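Local coordinates for cytochrome c, class II (Shewanella frigidimarina, PDB 4ULV), which binds a covalently attached heme c as a class II cytochrome c (cytochrome c') and probably serves in electron transfer or the sensing of diatomic gases, at residues Pro55-Ser63 with Ile74-Met85. Numbering follows the deposited sequence.
With HEC (heme c), chain C; GOL (glycerol), chain D; SO4 (sulfate ion), chain G.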
ATOM      1  N   PRO A  55       7.916  -1.187  -0.781  1.00  8.93           N
ATOM      2  CA  PRO A  55       8.985  -0.226  -0.321  1.00  8.34           C
ATOM      3  C   PRO A  55      10.328  -0.402  -0.969  1.00  8.73           C
ATOM      4  O   PRO A  55      11.125   0.574  -0.993  1.00 10.39           O
ATOM      5  CB  PRO A  55       9.124  -0.479   1.183  1.00  8.07           C
ATOM      6  CG  PRO A  55       8.584  -1.895   1.354  1.00  9.28           C
ATOM      7  CD  PRO A  55       7.466  -2.038   0.340  1.00  8.36           C
ATOM      8  N   HIS A  56      10.684  -1.606  -1.479  1.00  9.78           N
ATOM      9  CA  HIS A  56      12.004  -1.810  -2.028  1.00 10.01           C
ATOM     10  C   HIS A  56      12.401  -0.726  -3.078  1.00  9.93           C
ATOM     11  O   HIS A  56      13.576  -0.309  -3.115  1.00  9.65           O
ATOM     12  CB  HIS A  56      12.086  -3.197  -2.638  1.00 10.35           C
ATOM     13  CG  HIS A  56      13.404  -3.496  -3.229  1.00 10.70           C
ATOM     14  ND1 HIS A  56      13.662  -3.361  -4.572  1.00  9.91           N
ATOM     15  CD2 HIS A  56      14.556  -3.903  -2.674  1.00 12.50           C
ATOM     16  CE1 HIS A  56      14.914  -3.680  -4.821  1.00  9.31           C
ATOM     17  NE2 HIS A  56      15.480  -4.008  -3.677  1.00 10.20           N
ATOM     18  N   GLU A  57      11.470  -0.370  -3.944  1.00  8.97           N
ATOM     19  CA  GLU A  57      11.688   0.612  -5.012  1.00  8.25           C
ATOM     20  C   GLU A  57      12.271   1.931  -4.474  1.00  9.38           C
ATOM     21  O   GLU A  57      13.018   2.605  -5.207  1.00  9.69           O
ATOM     22  CB  GLU A  57      10.384   0.866  -5.724  1.00  9.13           C
ATOM     23  CG  GLU A  57      10.550   1.778  -6.962  1.00  8.89           C
ATOM     24  CD  GLU A  57       9.319   1.995  -7.784  1.00 11.81           C
ATOM     25  OE1 GLU A  57       8.257   1.374  -7.459  1.00 10.91           O
ATOM     26  OE2 GLU A  57       9.442   2.714  -8.818  1.00 11.52           O
ATOM     27  N   GLY A  58      11.926   2.283  -3.247  1.00  9.81           N
ATOM     28  CA  GLY A  58      12.452   3.521  -2.686  1.00  9.59           C
ATOM     29  C   GLY A  58      13.915   3.515  -2.276  1.00  9.53           C
ATOM     30  O   GLY A  58      14.436   4.593  -1.946  1.00 11.16           O
ATOM     31  N   PHE A  59      14.581   2.365  -2.215  1.00 10.18           N
ATOM     32  CA  PHE A  59      15.962   2.306  -1.718  1.00  9.71           C
ATOM     33  C   PHE A  59      17.025   2.618  -2.765  1.00 10.67           C
ATOM     34  O   PHE A  59      17.903   1.791  -3.098  1.00 12.67           O
ATOM     35  CB  PHE A  59      16.205   0.992  -1.011  1.00  9.20           C
ATOM     36  CG  PHE A  59      15.506   0.906   0.321  1.00  9.63           C
ATOM     37  CD1 PHE A  59      16.087   1.426   1.477  1.00  9.58           C
ATOM     38  CD2 PHE A  59      14.199   0.361   0.410  1.00  9.66           C
ATOM     39  CE1 PHE A  59      15.394   1.374   2.655  1.00 10.63           C
ATOM     40  CE2 PHE A  59      13.543   0.328   1.623  1.00  8.24           C
ATOM     41  CZ  PHE A  59      14.159   0.838   2.757  1.00  8.76           C
ATOM     42  N   ILE A  60      16.917   3.843  -3.287  1.00 10.51           N
ATOM     43  CA  ILE A  60      17.788   4.315  -4.348  1.00 11.49           C
ATOM     44  C   ILE A  60      19.155   4.701  -3.798  1.00 13.61           C
ATOM     45  O   ILE A  60      19.286   5.152  -2.608  1.00 14.27           O
ATOM     46  CB  ILE A  60      17.103   5.444  -5.174  1.00 10.79           C
ATOM     47  CG1 ILE A  60      16.967   6.723  -4.311  1.00 12.80           C
ATOM     48  CG2 ILE A  60      15.738   4.951  -5.650  1.00 13.97           C
ATOM     49  CD1 ILE A  60      16.451   7.880  -5.155  1.00 15.52           C
ATOM     50  N   ALA A  61      20.173   4.585  -4.644  1.00 14.12           N
ATOM     51  CA  ALA A  61      21.509   5.010  -4.253  1.00 15.36           C
ATOM     52  C   ALA A  61      21.541   6.449  -3.735  1.00 17.10           C
ATOM     53  O   ALA A  61      20.896   7.340  -4.302  1.00 16.71           O
ATOM     54  CB  ALA A  61      22.500   4.846  -5.403  1.00 20.19           C
ATOM     55  N   GLY A  62      22.306   6.663  -2.654  1.00 20.00           N
ATOM     56  CA  GLY A  62      22.469   8.003  -2.058  1.00 15.94           C
ATOM     57  C   GLY A  62      21.398   8.393  -1.054  1.00 14.86           C
ATOM     58  O   GLY A  62      21.535   9.429  -0.373  1.00 19.56           O
ATOM     59  N   SER A  63      20.347   7.559  -0.905  1.00 14.64           N
ATOM     60  CA  SER A  63      19.240   7.925  -0.036  1.00 14.52           C
ATOM     61  C   SER A  63      19.433   7.425   1.377  1.00 13.17           C
ATOM     62  O   SER A  63      18.474   7.349   2.120  1.00 14.33           O
ATOM     63  CB  SER A  63      17.914   7.532  -0.640  1.00 13.24           C
ATOM     64  OG  SER A  63      17.785   6.058  -0.770  1.00 14.04           O
ATOM     65  N   ILE A  74      22.909  -0.595   3.783  1.00 10.72           N
ATOM     66  CA  ILE A  74      22.030  -1.171   2.752  1.00 10.96           C
ATOM     67  C   ILE A  74      22.713  -1.239   1.385  1.00 10.89           C
ATOM     68  O   ILE A  74      22.597  -2.215   0.660  1.00 13.64           O
ATOM     69  CB  ILE A  74      20.735  -0.358   2.684  1.00 10.13           C
ATOM     70  CG1 ILE A  74      19.943  -0.524   3.968  1.00 10.78           C
ATOM     71  CG2 ILE A  74      19.935  -0.658   1.405  1.00  8.53           C
ATOM     72  CD1 ILE A  74      18.742   0.348   4.105  1.00 12.53           C
ATOM     73  N   TRP A  75      23.409  -0.167   1.045  1.00 12.07           N
ATOM     74  CA  TRP A  75      24.004  -0.034  -0.251  1.00 13.81           C
ATOM     75  C   TRP A  75      25.370  -0.703  -0.374  1.00 19.35           C
ATOM     76  O   TRP A  75      25.799  -1.054  -1.471  1.00 32.28           O
ATOM     77  CB  TRP A  75      24.018   1.441  -0.687  1.00 15.12           C
ATOM     78  CG  TRP A  75      22.587   1.895  -0.942  1.00 13.52           C
ATOM     79  CD1 TRP A  75      21.841   1.718  -2.102  1.00 12.46           C
ATOM     80  CD2 TRP A  75      21.702   2.494   0.007  1.00 12.53           C
ATOM     81  NE1 TRP A  75      20.577   2.140  -1.908  1.00 13.05           N
ATOM     82  CE2 TRP A  75      20.451   2.628  -0.625  1.00 12.66           C
ATOM     83  CE3 TRP A  75      21.845   2.906   1.339  1.00 12.00           C
ATOM     84  CZ2 TRP A  75      19.364   3.157   0.008  1.00 12.81           C
ATOM     85  CZ3 TRP A  75      20.745   3.438   1.972  1.00 12.89           C
ATOM     86  CH2 TRP A  75      19.528   3.573   1.311  1.00 11.59           C
ATOM     87  N   GLN A  76      26.006  -0.968   0.759  1.00 14.44           N
ATOM     88  CA  GLN A  76      27.222  -1.757   0.721  1.00 19.13           C
ATOM     89  C   GLN A  76      26.935  -3.219   0.489  1.00 19.52           C
ATOM     90  O   GLN A  76      27.716  -3.902  -0.220  1.00 28.17           O
ATOM     91  CB  GLN A  76      28.037  -1.628   1.993  1.00 26.65           C
ATOM     92  CG  GLN A  76      29.240  -2.536   1.909  1.00 31.90           C
ATOM     93  CD  GLN A  76      30.371  -2.064   2.713  0.50 23.67           C
ATOM     94  OE1 GLN A  76      30.287  -2.036   3.949  0.50 29.54           O
ATOM     95  NE2 GLN A  76      31.477  -1.753   2.045  0.50 62.46           N
ATOM     96  N   ASP A  77      25.851  -3.702   1.097  1.00 11.12           N
ATOM     97  CA  ASP A  77      25.447  -5.082   1.106  0.50  8.77           C
ATOM     98  C   ASP A  77      24.059  -5.245   0.438  1.00 11.23           C
ATOM     99  O   ASP A  77      23.158  -5.851   1.056  1.00 11.63           O
ATOM    100  CB  ASP A  77      25.441  -5.519   2.563  0.50  8.91           C
ATOM    101  CG  ASP A  77      26.871  -5.580   3.148  0.50 12.52           C
ATOM    102  OD1 ASP A  77      27.847  -5.498   2.377  0.50 17.42           O
ATOM    103  OD2 ASP A  77      27.008  -5.791   4.341  0.50 16.65           O
ATOM    104  N   LYS A  78      23.852  -4.638  -0.743  1.00 10.85           N
ATOM    105  CA  LYS A  78      22.504  -4.604  -1.297  1.00  9.07           C
ATOM    106  C   LYS A  78      22.033  -6.001  -1.664  1.00  9.33           C
ATOM    107  O   LYS A  78      20.848  -6.236  -1.609  1.00 10.82           O
ATOM    108  CB  LYS A  78      22.404  -3.622  -2.471  1.00 11.03           C
ATOM    109  CG  LYS A  78      20.979  -3.308  -2.901  1.00 11.58           C
ATOM    110  CD  LYS A  78      20.360  -2.233  -2.035  1.00 12.29           C
ATOM    111  CE  LYS A  78      18.916  -1.879  -2.297  1.00 12.63           C
ATOM    112  NZ  LYS A  78      18.683  -1.356  -3.669  1.00 12.49           N
ATOM    113  N   ALA A  79      22.937  -6.916  -2.024  1.00  9.27           N
ATOM    114  CA  ALA A  79      22.528  -8.313  -2.250  1.00 10.61           C
ATOM    115  C   ALA A  79      21.844  -8.903  -1.032  1.00  9.31           C
ATOM    116  O   ALA A  79      20.789  -9.537  -1.122  1.00  9.89           O
ATOM    117  CB  ALA A  79      23.692  -9.131  -2.712  1.00 12.17           C
ATOM    118  N   ASP A  80      22.474  -8.710   0.127  1.00  9.39           N
ATOM    119  CA  ASP A  80      21.877  -9.240   1.339  1.00 10.74           C
ATOM    120  C   ASP A  80      20.547  -8.566   1.655  1.00  9.99           C
ATOM    121  O   ASP A  80      19.589  -9.219   2.029  1.00  9.89           O
ATOM    122  CB  ASP A  80      22.817  -9.168   2.551  1.00 10.49           C
ATOM    123  CG  ASP A  80      22.207  -9.776   3.805  1.00 11.06           C
ATOM    124  OD1 ASP A  80      21.970 -11.026   3.841  1.00 14.72           O
ATOM    125  OD2 ASP A  80      21.935  -8.975   4.710  1.00 12.30           O
ATOM    126  N   PHE A  81      20.507  -7.224   1.507  1.00  9.82           N
ATOM    127  CA  PHE A  81      19.280  -6.504   1.688  1.00  9.70           C
ATOM    128  C   PHE A  81      18.129  -7.049   0.809  1.00  8.81           C
ATOM    129  O   PHE A  81      16.989  -7.200   1.268  1.00  9.49           O
ATOM    130  CB  PHE A  81      19.497  -4.991   1.422  1.00 10.77           C
ATOM    131  CG  PHE A  81      18.289  -4.148   1.676  1.00  9.49           C
ATOM    132  CD1 PHE A  81      18.000  -3.702   2.939  1.00 10.53           C
ATOM    133  CD2 PHE A  81      17.462  -3.720   0.620  1.00  9.67           C
ATOM    134  CE1 PHE A  81      16.937  -2.898   3.208  1.00  9.00           C
ATOM    135  CE2 PHE A  81      16.391  -2.880   0.875  1.00 10.44           C
ATOM    136  CZ  PHE A  81      16.123  -2.436   2.154  1.00  9.24           C
ATOM    137  N   ASP A  82      18.459  -7.221  -0.466  1.00  9.30           N
ATOM    138  CA  ASP A  82      17.481  -7.696  -1.451  1.00  8.73           C
ATOM    139  C   ASP A  82      17.053  -9.159  -1.158  1.00  9.18           C
ATOM    140  O   ASP A  82      15.901  -9.474  -1.331  1.00 10.28           O
ATOM    141  CB  ASP A  82      18.043  -7.594  -2.874  1.00 10.74           C
ATOM    142  CG  ASP A  82      18.214  -6.169  -3.339  1.00 11.30           C
ATOM    143  OD1 ASP A  82      17.700  -5.221  -2.675  1.00 11.55           O
ATOM    144  OD2 ASP A  82      18.847  -5.992  -4.424  1.00 10.86           O
ATOM    145  N   SER A  83      17.978  -9.991  -0.645  1.00  9.06           N
ATOM    146  CA  SER A  83      17.625 -11.350  -0.226  1.00 11.81           C
ATOM    147  C   SER A  83      16.630 -11.289   0.928  1.00  9.22           C
ATOM    148  O   SER A  83      15.605 -11.932   0.903  1.00  9.83           O
ATOM    149  CB  SER A  83      18.896 -12.066   0.156  1.00 13.88           C
ATOM    150  OG  SER A  83      18.614 -13.359   0.701  1.00 12.09           O
ATOM    151  N   LYS A  84      16.928 -10.437   1.938  1.00  9.60           N
ATOM    152  CA  LYS A  84      15.977 -10.260   3.062  1.00  9.47           C
ATOM    153  C   LYS A  84      14.613  -9.735   2.567  1.00  8.43           C
ATOM    154  O   LYS A  84      13.544 -10.134   3.021  1.00  9.89           O
ATOM    155  CB  LYS A  84      16.535  -9.307   4.150  1.00  8.07           C
ATOM    156  CG  LYS A  84      17.631  -9.903   4.953  1.00  9.24           C
ATOM    157  CD  LYS A  84      18.017  -8.965   6.128  1.00 10.33           C
ATOM    158  CE  LYS A  84      19.243  -9.359   6.937  1.00 12.05           C
ATOM    159  NZ  LYS A  84      19.266 -10.784   7.288  1.00 15.43           N
ATOM    160  N   MET A  85      14.659  -8.738   1.680  1.00  8.75           N
ATOM    161  CA  MET A  85      13.395  -8.183   1.188  1.00  9.22           C
ATOM    162  C   MET A  85      12.547  -9.198   0.423  1.00  8.58           C
ATOM    163  O   MET A  85      11.337  -9.245   0.643  1.00  9.27           O
ATOM    164  CB  MET A  85      13.656  -6.934   0.364  1.00 10.60           C
ATOM    165  CG  MET A  85      12.373  -6.181  -0.013  1.00 12.07           C
ATOM    166  SD  MET A  85      11.629  -5.341   1.380  1.00 13.53           S
ATOM    167  CE  MET A  85      12.742  -3.937   1.683  1.00 12.89           C
TER
HETATM  168 FE   HEC C 129      10.702  -2.033   8.199  1.00 10.11          FE
HETATM  169  CHA HEC C 129      11.126   1.367   8.407  1.00 10.84           C
HETATM  170  CHB HEC C 129       7.811  -1.752   9.907  1.00  9.06           C
HETATM  171  CHC HEC C 129       9.966  -5.258   7.433  1.00  9.45           C
HETATM  172  CHD HEC C 129      13.564  -2.263   6.386  1.00  8.68           C
HETATM  173  NA  HEC C 129       9.640  -0.417   8.990  1.00  9.71           N
HETATM  174  C1A HEC C 129       9.962   0.891   9.016  1.00  9.47           C
HETATM  175  C2A HEC C 129       9.006   1.649   9.706  1.00 10.58           C
HETATM  176  C3A HEC C 129       8.067   0.762  10.131  1.00 10.00           C
HETATM  177  C4A HEC C 129       8.481  -0.526   9.665  1.00  9.52           C
HETATM  178  CMA HEC C 129       6.853   1.058  10.945  1.00 10.94           C
HETATM  179  CAA HEC C 129       9.052   3.165   9.930  1.00 10.55           C
HETATM  180  CBA HEC C 129       8.370   3.890   8.753  1.00 10.95           C
HETATM  181  CGA HEC C 129       8.298   5.401   8.952  1.00 14.79           C
HETATM  182  O1A HEC C 129       9.323   6.061   8.801  1.00 18.70           O
HETATM  183  O2A HEC C 129       7.193   5.901   9.217  1.00 22.51           O
HETATM  184  NB  HEC C 129       9.091  -3.291   8.508  1.00  9.90           N
HETATM  185  C1B HEC C 129       8.036  -3.058   9.339  1.00  9.80           C
HETATM  186  C2B HEC C 129       7.275  -4.200   9.626  1.00  9.43           C
HETATM  187  C3B HEC C 129       7.917  -5.160   8.900  1.00  8.96           C
HETATM  188  C4B HEC C 129       9.014  -4.622   8.233  1.00  9.07           C
HETATM  189  CMB HEC C 129       6.137  -4.319  10.556  1.00 10.56           C
HETATM  190  CAB HEC C 129       7.592  -6.639   8.782  1.00  9.67           C
HETATM  191  CBB HEC C 129       6.106  -6.972   8.728  1.00  9.97           C
HETATM  192  NC  HEC C 129      11.577  -3.541   7.025  1.00  9.34           N
HETATM  193  C1C HEC C 129      11.166  -4.862   6.889  1.00  8.64           C
HETATM  194  C2C HEC C 129      12.102  -5.593   6.133  1.00  8.59           C
HETATM  195  C3C HEC C 129      13.143  -4.727   5.806  1.00  9.51           C
HETATM  196  C4C HEC C 129      12.753  -3.469   6.401  1.00  9.35           C
HETATM  197  CMC HEC C 129      11.938  -7.080   5.804  1.00  8.90           C
HETATM  198  CAC HEC C 129      14.421  -4.978   5.068  1.00 10.14           C
HETATM  199  CBC HEC C 129      14.495  -6.073   4.047  1.00  9.88           C
HETATM  200  ND  HEC C 129      12.102  -0.668   7.474  1.00  9.35           N
HETATM  201  C1D HEC C 129      13.250  -0.952   6.875  1.00  9.75           C
HETATM  202  C2D HEC C 129      14.107   0.182   6.752  1.00  9.93           C
HETATM  203  C3D HEC C 129      13.365   1.222   7.237  1.00  9.65           C
HETATM  204  C4D HEC C 129      12.159   0.666   7.734  1.00 10.67           C
HETATM  205  CMD HEC C 129      15.445   0.249   6.139  1.00 10.70           C
HETATM  206  CAD HEC C 129      13.751   2.668   7.233  1.00  8.98           C
HETATM  207  CBD HEC C 129      13.087   3.465   6.107  1.00  9.38           C
HETATM  208  CGD HEC C 129      13.477   4.955   6.100  1.00 10.29           C
HETATM  209  O1D HEC C 129      13.504   5.541   7.241  1.00 12.10           O
HETATM  210  O2D HEC C 129      13.796   5.423   4.998  1.00 11.27           O
HETATM  211  C1  GOL D 130      16.873   0.897  -7.734  0.70 29.55           C
HETATM  212  O1  GOL D 130      16.246   2.138  -7.588  0.70 28.79           O
HETATM  213  C2  GOL D 130      17.172   0.429  -6.351  0.70 26.65           C
HETATM  214  O2  GOL D 130      17.950  -0.782  -6.517  0.70 23.25           O
HETATM  215  C3  GOL D 130      15.835   0.274  -5.579  0.70 15.76           C
HETATM  216  O3  GOL D 130      16.041  -0.587  -4.407  0.70  9.12           O
HETATM  217  S   SO4 G 133      19.280   3.992  -8.433  1.00 18.56           S
HETATM  218  O1  SO4 G 133      19.502   5.430  -8.380  1.00 22.30           O
HETATM  219  O2  SO4 G 133      19.882   3.413  -9.653  1.00 19.18           O
HETATM  220  O3  SO4 G 133      17.835   3.758  -8.464  1.00 30.30           O
HETATM  221  O4  SO4 G 133      19.882   3.439  -7.225  1.00 22.41           O
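Phe59 and Phe81 meet in a T-shaped (edge-to-face) pair, centroids 4.8 Å apart and planes at 60°, with Phe81 CZ over the centre of the Phe59 ring. Ile74 CD1 comes within 3.8 Å of Phe59 CE1. Met85, its chain bent at chi2 and chi3, lays CG against His56 CB, while its CE approaches both Phe59 and the heme.

Polar bonds flank this apolar centre. Trp75 NE1 donates to Phe59 O at 2.9 Å, the acceptor close to the indole plane but the donor well above the carbonyl plane. A weak bond from Lys78 NZ reaches the same oxygen, and a glycerol hydroxyl, probably from the crystallisation liquor, links that ammonium to His56 O. The indole rim also runs along the type II turn Ile60-Ser63, where Ser63 OG lies 3.4 Å from Trp75 CZ2. Without the indole, as with an alanine here, Phe59 O would probably keep from residues 74-85 no more than the weak lysine bond, and a gap would open beside the turn. The His56 side chain, extended away from its own N at chi1 180°, brings NE2 to Asp82 OD1, to which it donates at 2.7 Å from above the carboxylate plane.

Phe59 CE1 and Ile74 CD1 both touch heme methyl CMD, and Phe81 CE1 packs against CAC of a thioether branch; the contact thus lines part of the heme pocket in the four-helix bundle of cytochromes c'.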